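Local atomic coordinates of xylooligosaccharide oxidase (Myceliophthora thermophila, PDB entry 5L6G), a protein that catalyses the oxidation of the C1 hydroxyl of xylooligosaccharides and related sugars to lactones, using a bicovalently bound FAD and reducing molecular oxygen to hydrogen peroxide. Residues A[354-357]-A[358-362]; A[295-298]-A[299-303]. One frame throughout, in Å; residues are numbered along the deposited sequence.

Interaction 1: residues A[354-357]-A[358-362]; sequences PDVL and ERVAE
The carbonyl O of Pro354 takes the amide N of Glu358 at 2.8 Å, the donor tilted 24° from the carbonyl plane, and Glu358 CG also lies 3.2 Å from Pro354 O. Three more i to i+4 bonds follow: Arg359 N to Asp355 O, longer at 3.2 Å, Val360 N to Val356 O, the straightest with an N-H...O angle of 172°, and Ala361 N to Leu357 O. The side chain of Arg359 folds back along this ladder. Its CG packs 3.3 Å from Asp355 O, and a bend at chi3 (-44°) turns the guanidinium so that its edge, near its own plane, meets the CG2 methyl of Val356, with NH2 3.8 Å away. The Asp355 carboxylate is near but not in contact, its OD2 5.6 Å from Arg359 NE. An alanine in place of Arg359 would probably leave Val356 CG2 less covered and deprive Asp355 of a nearby opposite charge. The other methyl of Val356, CG1, touches CG2 of Val360, one turn further along the helix, at 3.9 Å. Val360 also reaches Ala435 and Phe436 of helix 426-437, and its carbonyl O receives a weak hydrogen bond from Trp432 NE1. Leu357, Glu358 and Ala361 face helix 246-261. This is the opening of a regular amphipathic alpha-helix, 354-368, whose apolar side packs on two neighbouring helices.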
ATOM      1  N   PRO A 354      13.466  -0.772 -24.906  1.00 16.06           N
ATOM      2  CA  PRO A 354      13.005  -1.983 -25.587  1.00 16.49           C
ATOM      3  C   PRO A 354      13.801  -3.255 -25.246  1.00 17.43           C
ATOM      4  O   PRO A 354      13.216  -4.315 -25.188  1.00 17.37           O
ATOM      5  CB  PRO A 354      13.137  -1.612 -27.056  1.00 16.88           C
ATOM      6  CG  PRO A 354      12.827  -0.153 -27.065  1.00 16.85           C
ATOM      7  CD  PRO A 354      13.490   0.389 -25.827  1.00 16.40           C
ATOM      8  N   ASP A 355      15.102  -3.122 -25.010  1.00 18.98           N
ATOM      9  CA  ASP A 355      15.952  -4.237 -24.559  1.00 20.12           C
ATOM     10  C   ASP A 355      15.429  -4.848 -23.248  1.00 18.48           C
ATOM     11  O   ASP A 355      15.394  -6.075 -23.101  1.00 18.03           O
ATOM     12  CB  ASP A 355      17.425  -3.793 -24.407  1.00 22.32           C
ATOM     13  CG  ASP A 355      17.578  -2.390 -23.749  1.00 25.04           C
ATOM     14  OD1 ASP A 355      17.198  -1.384 -24.402  1.00 29.06           O
ATOM     15  OD2 ASP A 355      18.082  -2.293 -22.608  1.00 25.40           O
ATOM     16  N   VAL A 356      14.990  -3.985 -22.327  1.00 17.03           N
ATOM     17  CA  VAL A 356      14.369  -4.427 -21.089  1.00 15.59           C
ATOM     18  C   VAL A 356      12.967  -4.972 -21.356  1.00 14.78           C
ATOM     19  O   VAL A 356      12.594  -6.001 -20.806  1.00 14.24           O
ATOM     20  CB  VAL A 356      14.312  -3.298 -20.040  1.00 15.41           C
ATOM     21  CG1 VAL A 356      13.490  -3.701 -18.824  1.00 14.77           C
ATOM     22  CG2 VAL A 356      15.717  -2.898 -19.631  1.00 16.04           C
ATOM     23  N   LEU A 357      12.168  -4.294 -22.176  1.00 14.36           N
ATOM     24  CA  LEU A 357      10.884  -4.873 -22.551  1.00 14.30           C
ATOM     25  C   LEU A 357      11.077  -6.328 -23.042  1.00 15.00           C
ATOM     26  O   LEU A 357      10.337  -7.234 -22.648  1.00 14.68           O
ATOM     27  CB  LEU A 357      10.203  -4.038 -23.631  1.00 14.73           C
ATOM     28  CG  LEU A 357       9.658  -2.696 -23.159  1.00 14.31           C
ATOM     29  CD1 LEU A 357       9.086  -1.884 -24.299  1.00 14.77           C
ATOM     30  CD2 LEU A 357       8.595  -2.921 -22.104  1.00 14.06           C
ATOM     31  N   GLU A 358      12.076  -6.551 -23.881  1.00 15.81           N
ATOM     32  CA  GLU A 358      12.294  -7.883 -24.438  1.00 17.11           C
ATOM     33  C   GLU A 358      12.641  -8.904 -23.363  1.00 16.67           C
ATOM     34  O   GLU A 358      12.106 -10.013 -23.359  1.00 15.90           O
ATOM     35  CB  GLU A 358      13.392  -7.849 -25.497  1.00 19.11           C
ATOM     36  CG  GLU A 358      12.986  -7.092 -26.757  1.00 21.00           C
ATOM     37  CD  GLU A 358      12.179  -7.919 -27.756  1.00 22.76           C
ATOM     38  OE1 GLU A 358      11.863  -9.113 -27.482  1.00 23.62           O
ATOM     39  OE2 GLU A 358      11.829  -7.327 -28.817  1.00 24.62           O
ATOM     40  N   ARG A 359      13.527  -8.531 -22.446  1.00 16.65           N
ATOM     41  CA  ARG A 359      13.907  -9.461 -21.387  1.00 17.01           C
ATOM     42  C   ARG A 359      12.727  -9.764 -20.448  1.00 15.58           C
ATOM     43  O   ARG A 359      12.506 -10.900 -20.056  1.00 15.13           O
ATOM     44  CB  ARG A 359      15.127  -8.936 -20.639  1.00 19.28           C
ATOM     45  CG  ARG A 359      16.339  -8.802 -21.566  1.00 22.12           C
ATOM     46  CD  ARG A 359      17.586  -8.289 -20.856  1.00 25.65           C
ATOM     47  NE  ARG A 359      17.288  -7.161 -19.965  1.00 28.48           N
ATOM     48  CZ  ARG A 359      17.616  -7.068 -18.669  1.00 30.37           C
ATOM     49  NH1 ARG A 359      18.310  -8.028 -18.039  1.00 32.72           N
ATOM     50  NH2 ARG A 359      17.278  -5.981 -17.992  1.00 28.49           N
ATOM     51  N   VAL A 360      11.976  -8.735 -20.090  1.00 14.38           N
ATOM     52  CA  VAL A 360      10.787  -8.874 -19.241  1.00 13.63           C
ATOM     53  C   VAL A 360       9.728  -9.723 -19.926  1.00 13.54           C
ATOM     54  O   VAL A 360       9.099 -10.585 -19.296  1.00 13.00           O
ATOM     55  CB  VAL A 360      10.229  -7.468 -18.883  1.00 13.40           C
ATOM     56  CG1 VAL A 360       8.828  -7.536 -18.269  1.00 13.13           C
ATOM     57  CG2 VAL A 360      11.206  -6.746 -17.960  1.00 13.43           C
ATOM     58  N   ALA A 361       9.532  -9.483 -21.223  1.00 13.47           N
ATOM     59  CA  ALA A 361       8.563 -10.249 -22.011  1.00 13.89           C
ATOM     60  C   ALA A 361       8.971 -11.707 -22.149  1.00 14.31           C
ATOM     61  O   ALA A 361       8.139 -12.601 -22.032  1.00 13.84           O
ATOM     62  CB  ALA A 361       8.395  -9.629 -23.389  1.00 14.01           C
ATOM     63  N   GLU A 362      10.255 -11.942 -22.417  1.00 15.15           N
ATOM     64  CA  GLU A 362      10.753 -13.301 -22.564  1.00 16.25           C
ATOM     65  C   GLU A 362      10.580 -14.027 -21.242  1.00 14.85           C
ATOM     66  O   GLU A 362      10.176 -15.166 -21.201  1.00 14.43           O
ATOM     67  CB  GLU A 362      12.219 -13.330 -23.027  1.00 18.44           C
ATOM     68  CG  GLU A 362      12.362 -12.906 -24.484  1.00 21.07           C
ATOM     69  CD  GLU A 362      13.781 -13.002 -25.031  1.00 24.34           C
ATOM     70  OE1 GLU A 362      14.594 -13.796 -24.482  1.00 27.82           O
ATOM     71  OE2 GLU A 362      14.065 -12.301 -26.029  1.00 25.92           O
TER

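Interaction 2: residues A[295-298]-A[299-303]; sequences TAIQ and PLLAL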
ATOM      1  N   THR A 295     -15.448   7.627 -25.473  1.00 29.26           N
ATOM      2  CA  THR A 295     -14.797   8.726 -26.181  1.00 29.47           C
ATOM      3  C   THR A 295     -13.348   8.895 -25.706  1.00 28.05           C
ATOM      4  O   THR A 295     -12.430   9.053 -26.506  1.00 28.28           O
ATOM      5  CB  THR A 295     -15.595  10.038 -25.976  1.00 30.49           C
ATOM      6  OG1 THR A 295     -16.923   9.876 -26.491  1.00 31.45           O
ATOM      7  CG2 THR A 295     -14.932  11.211 -26.685  1.00 30.86           C
ATOM      8  N   ALA A 296     -13.151   8.829 -24.399  1.00 26.80           N
ATOM      9  CA  ALA A 296     -11.832   9.006 -23.796  1.00 25.80           C
ATOM     10  C   ALA A 296     -10.842   7.893 -24.153  1.00 24.89           C
ATOM     11  O   ALA A 296      -9.647   8.139 -24.291  1.00 24.63           O
ATOM     12  CB  ALA A 296     -11.976   9.113 -22.283  1.00 25.24           C
ATOM     13  N   ILE A 297     -11.343   6.673 -24.299  1.00 24.45           N
ATOM     14  CA  ILE A 297     -10.486   5.500 -24.471  1.00 23.91           C
ATOM     15  C   ILE A 297     -10.216   5.188 -25.948  1.00 24.07           C
ATOM     16  O   ILE A 297      -9.342   4.394 -26.264  1.00 22.84           O
ATOM     17  CB  ILE A 297     -11.101   4.268 -23.755  1.00 23.74           C
ATOM     18  CG1 ILE A 297     -10.064   3.150 -23.548  1.00 23.28           C
ATOM     19  CG2 ILE A 297     -12.311   3.729 -24.510  1.00 24.53           C
ATOM     20  CD1 ILE A 297      -8.969   3.492 -22.588  1.00 22.58           C
ATOM     21  N   GLN A 298     -10.953   5.818 -26.860  1.00 25.00           N
ATOM     22  CA  GLN A 298     -10.816   5.479 -28.267  1.00 26.05           C
ATOM     23  C   GLN A 298      -9.386   5.577 -28.829  1.00 24.80           C
ATOM     24  O   GLN A 298      -8.951   4.668 -29.523  1.00 23.63           O
ATOM     25  CB  GLN A 298     -11.811   6.269 -29.132  1.00 28.37           C
ATOM     26  CG  GLN A 298     -11.817   5.832 -30.587  1.00 30.50           C
ATOM     27  CD  GLN A 298     -12.118   4.348 -30.758  1.00 31.96           C
ATOM     28  OE1 GLN A 298     -12.947   3.778 -30.038  1.00 32.86           O
ATOM     29  NE2 GLN A 298     -11.436   3.711 -31.711  1.00 32.93           N
ATOM     30  N   PRO A 299      -8.658   6.678 -28.550  1.00 24.12           N
ATOM     31  CA  PRO A 299      -7.285   6.769 -29.058  1.00 23.88           C
ATOM     32  C   PRO A 299      -6.383   5.601 -28.645  1.00 22.88           C
ATOM     33  O   PRO A 299      -5.602   5.105 -29.474  1.00 22.94           O
ATOM     34  CB  PRO A 299      -6.782   8.089 -28.467  1.00 23.86           C
ATOM     35  CG  PRO A 299      -8.011   8.920 -28.387  1.00 24.62           C
ATOM     36  CD  PRO A 299      -9.105   7.964 -27.988  1.00 24.58           C
ATOM     37  N   LEU A 300      -6.493   5.154 -27.393  1.00 21.92           N
ATOM     38  CA  LEU A 300      -5.744   3.983 -26.955  1.00 21.33           C
ATOM     39  C   LEU A 300      -6.159   2.712 -27.698  1.00 21.82           C
ATOM     40  O   LEU A 300      -5.305   1.907 -28.081  1.00 21.95           O
ATOM     41  CB  LEU A 300      -5.926   3.745 -25.453  1.00 20.82           C
ATOM     42  CG  LEU A 300      -5.056   2.604 -24.904  1.00 20.17           C
ATOM     43  CD1 LEU A 300      -3.594   2.828 -25.266  1.00 20.00           C
ATOM     44  CD2 LEU A 300      -5.240   2.412 -23.403  1.00 19.84           C
ATOM     45  N   LEU A 301      -7.465   2.514 -27.865  1.00 22.27           N
ATOM     46  CA  LEU A 301      -7.971   1.325 -28.562  1.00 22.91           C
ATOM     47  C   LEU A 301      -7.432   1.247 -29.999  1.00 23.52           C
ATOM     48  O   LEU A 301      -7.024   0.180 -30.458  1.00 23.05           O
ATOM     49  CB  LEU A 301      -9.500   1.304 -28.574  1.00 23.59           C
ATOM     50  CG  LEU A 301     -10.273   1.183 -27.254  1.00 23.61           C
ATOM     51  CD1 LEU A 301     -11.764   1.199 -27.564  1.00 24.32           C
ATOM     52  CD2 LEU A 301      -9.899  -0.063 -26.460  1.00 23.12           C
ATOM     53  N   ALA A 302      -7.404   2.390 -30.682  1.00 24.19           N
ATOM     54  CA  ALA A 302      -6.867   2.479 -32.041  1.00 25.22           C
ATOM     55  C   ALA A 302      -5.367   2.190 -32.054  1.00 25.18           C
ATOM     56  O   ALA A 302      -4.870   1.498 -32.933  1.00 25.10           O
ATOM     57  CB  ALA A 302      -7.150   3.852 -32.631  1.00 25.95           C
ATOM     58  N   LEU A 303      -4.660   2.709 -31.061  1.00 24.94           N
ATOM     59  CA  LEU A 303      -3.226   2.501 -30.935  1.00 25.12           C
ATOM     60  C   LEU A 303      -2.870   1.027 -30.704  1.00 24.74           C
ATOM     61  O   LEU A 303      -1.964   0.503 -31.343  1.00 25.10           O
ATOM     62  CB  LEU A 303      -2.690   3.359 -29.790  1.00 25.36           C
ATOM     63  CG  LEU A 303      -1.188   3.351 -29.574  1.00 25.73           C
ATOM     64  CD1 LEU A 303      -0.505   4.075 -30.726  1.00 26.62           C
ATOM     65  CD2 LEU A 303      -0.869   4.006 -28.233  1.00 26.04           C
TER
HETATM   66  O   HOH W   1      -7.413   6.897 -25.104  1.00 26.00           O
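Gln298 and Pro299, with Ile297 just before them, carry this contact, a proline kink within the alpha-helix 290-304. The Pro299 ring has no N-H to offer to the turn before; its CD, which takes the place of the amide hydrogen, faces Thr295 O at 3.8 Å, and the chain eases away from regular geometry at Ile297. Just past the proline the bonds resume: Leu301 N donates to Ile297 O, and Ala302 N donates to Gln298 O at 3.0 Å with an N-H...O angle of 165°.

The CB of Gln298 lies 3.4 Å from the Pro299 CD, a close fit imposed by the neighbouring ring. With CG anti to the backbone N (chi1 -173°) and a bend at chi2, the Gln298 chain curls forward along the outside of the helix, and its OE1 comes to 3.8 Å from the Leu301 CD1 methyl, the two side chains crossing at roughly a right angle. Ile297 works on the buried side. Its two branches divide between two leucines: CD1 meets Leu300 CD2, while CG2 meets Leu301 CD1, each at 4.0 Å.

On the side facing the sheet, Ile297 touches Met269, Ile239 and Leu308, which lie on three strands of the eight-stranded antiparallel sheet. Leu301 shares Ile239 and Leu308, whereas Leu300 reaches both Met271 of the sheet and Leu256 and Trp259 of helix 246-261. These contacts seat the helix on the part of the sheet that includes its edge strand 308-314. The bond missing at Leu300 is replaced by a single water, which donates to Ala296 O at 2.7 Å and accepts from Leu300 N at 3.0 Å.

How the interactions relate
From the N terminus, interaction 2 comes first, in helix 290-304 between strands 280-286 and 308-314; interaction 1 follows in helix 354-368, between strands 341-349 and 374-381. Each closes no more than a helical turn, so the two stand in series and neither nests nor crosses. The centres of interactions 1 and 2 are about 25 Å apart, and the nearest atoms of interactions 1 and 2 are about 12 Å apart, without touching. Helix 246-261 links them: 354-362 packs on Val249, Val250 and Trp253, and 295-303 on Ala255, Leu256 and Trp259, further along. Interaction 1 joins it to helix 426-437, interaction 2 to the eight-stranded antiparallel sheet.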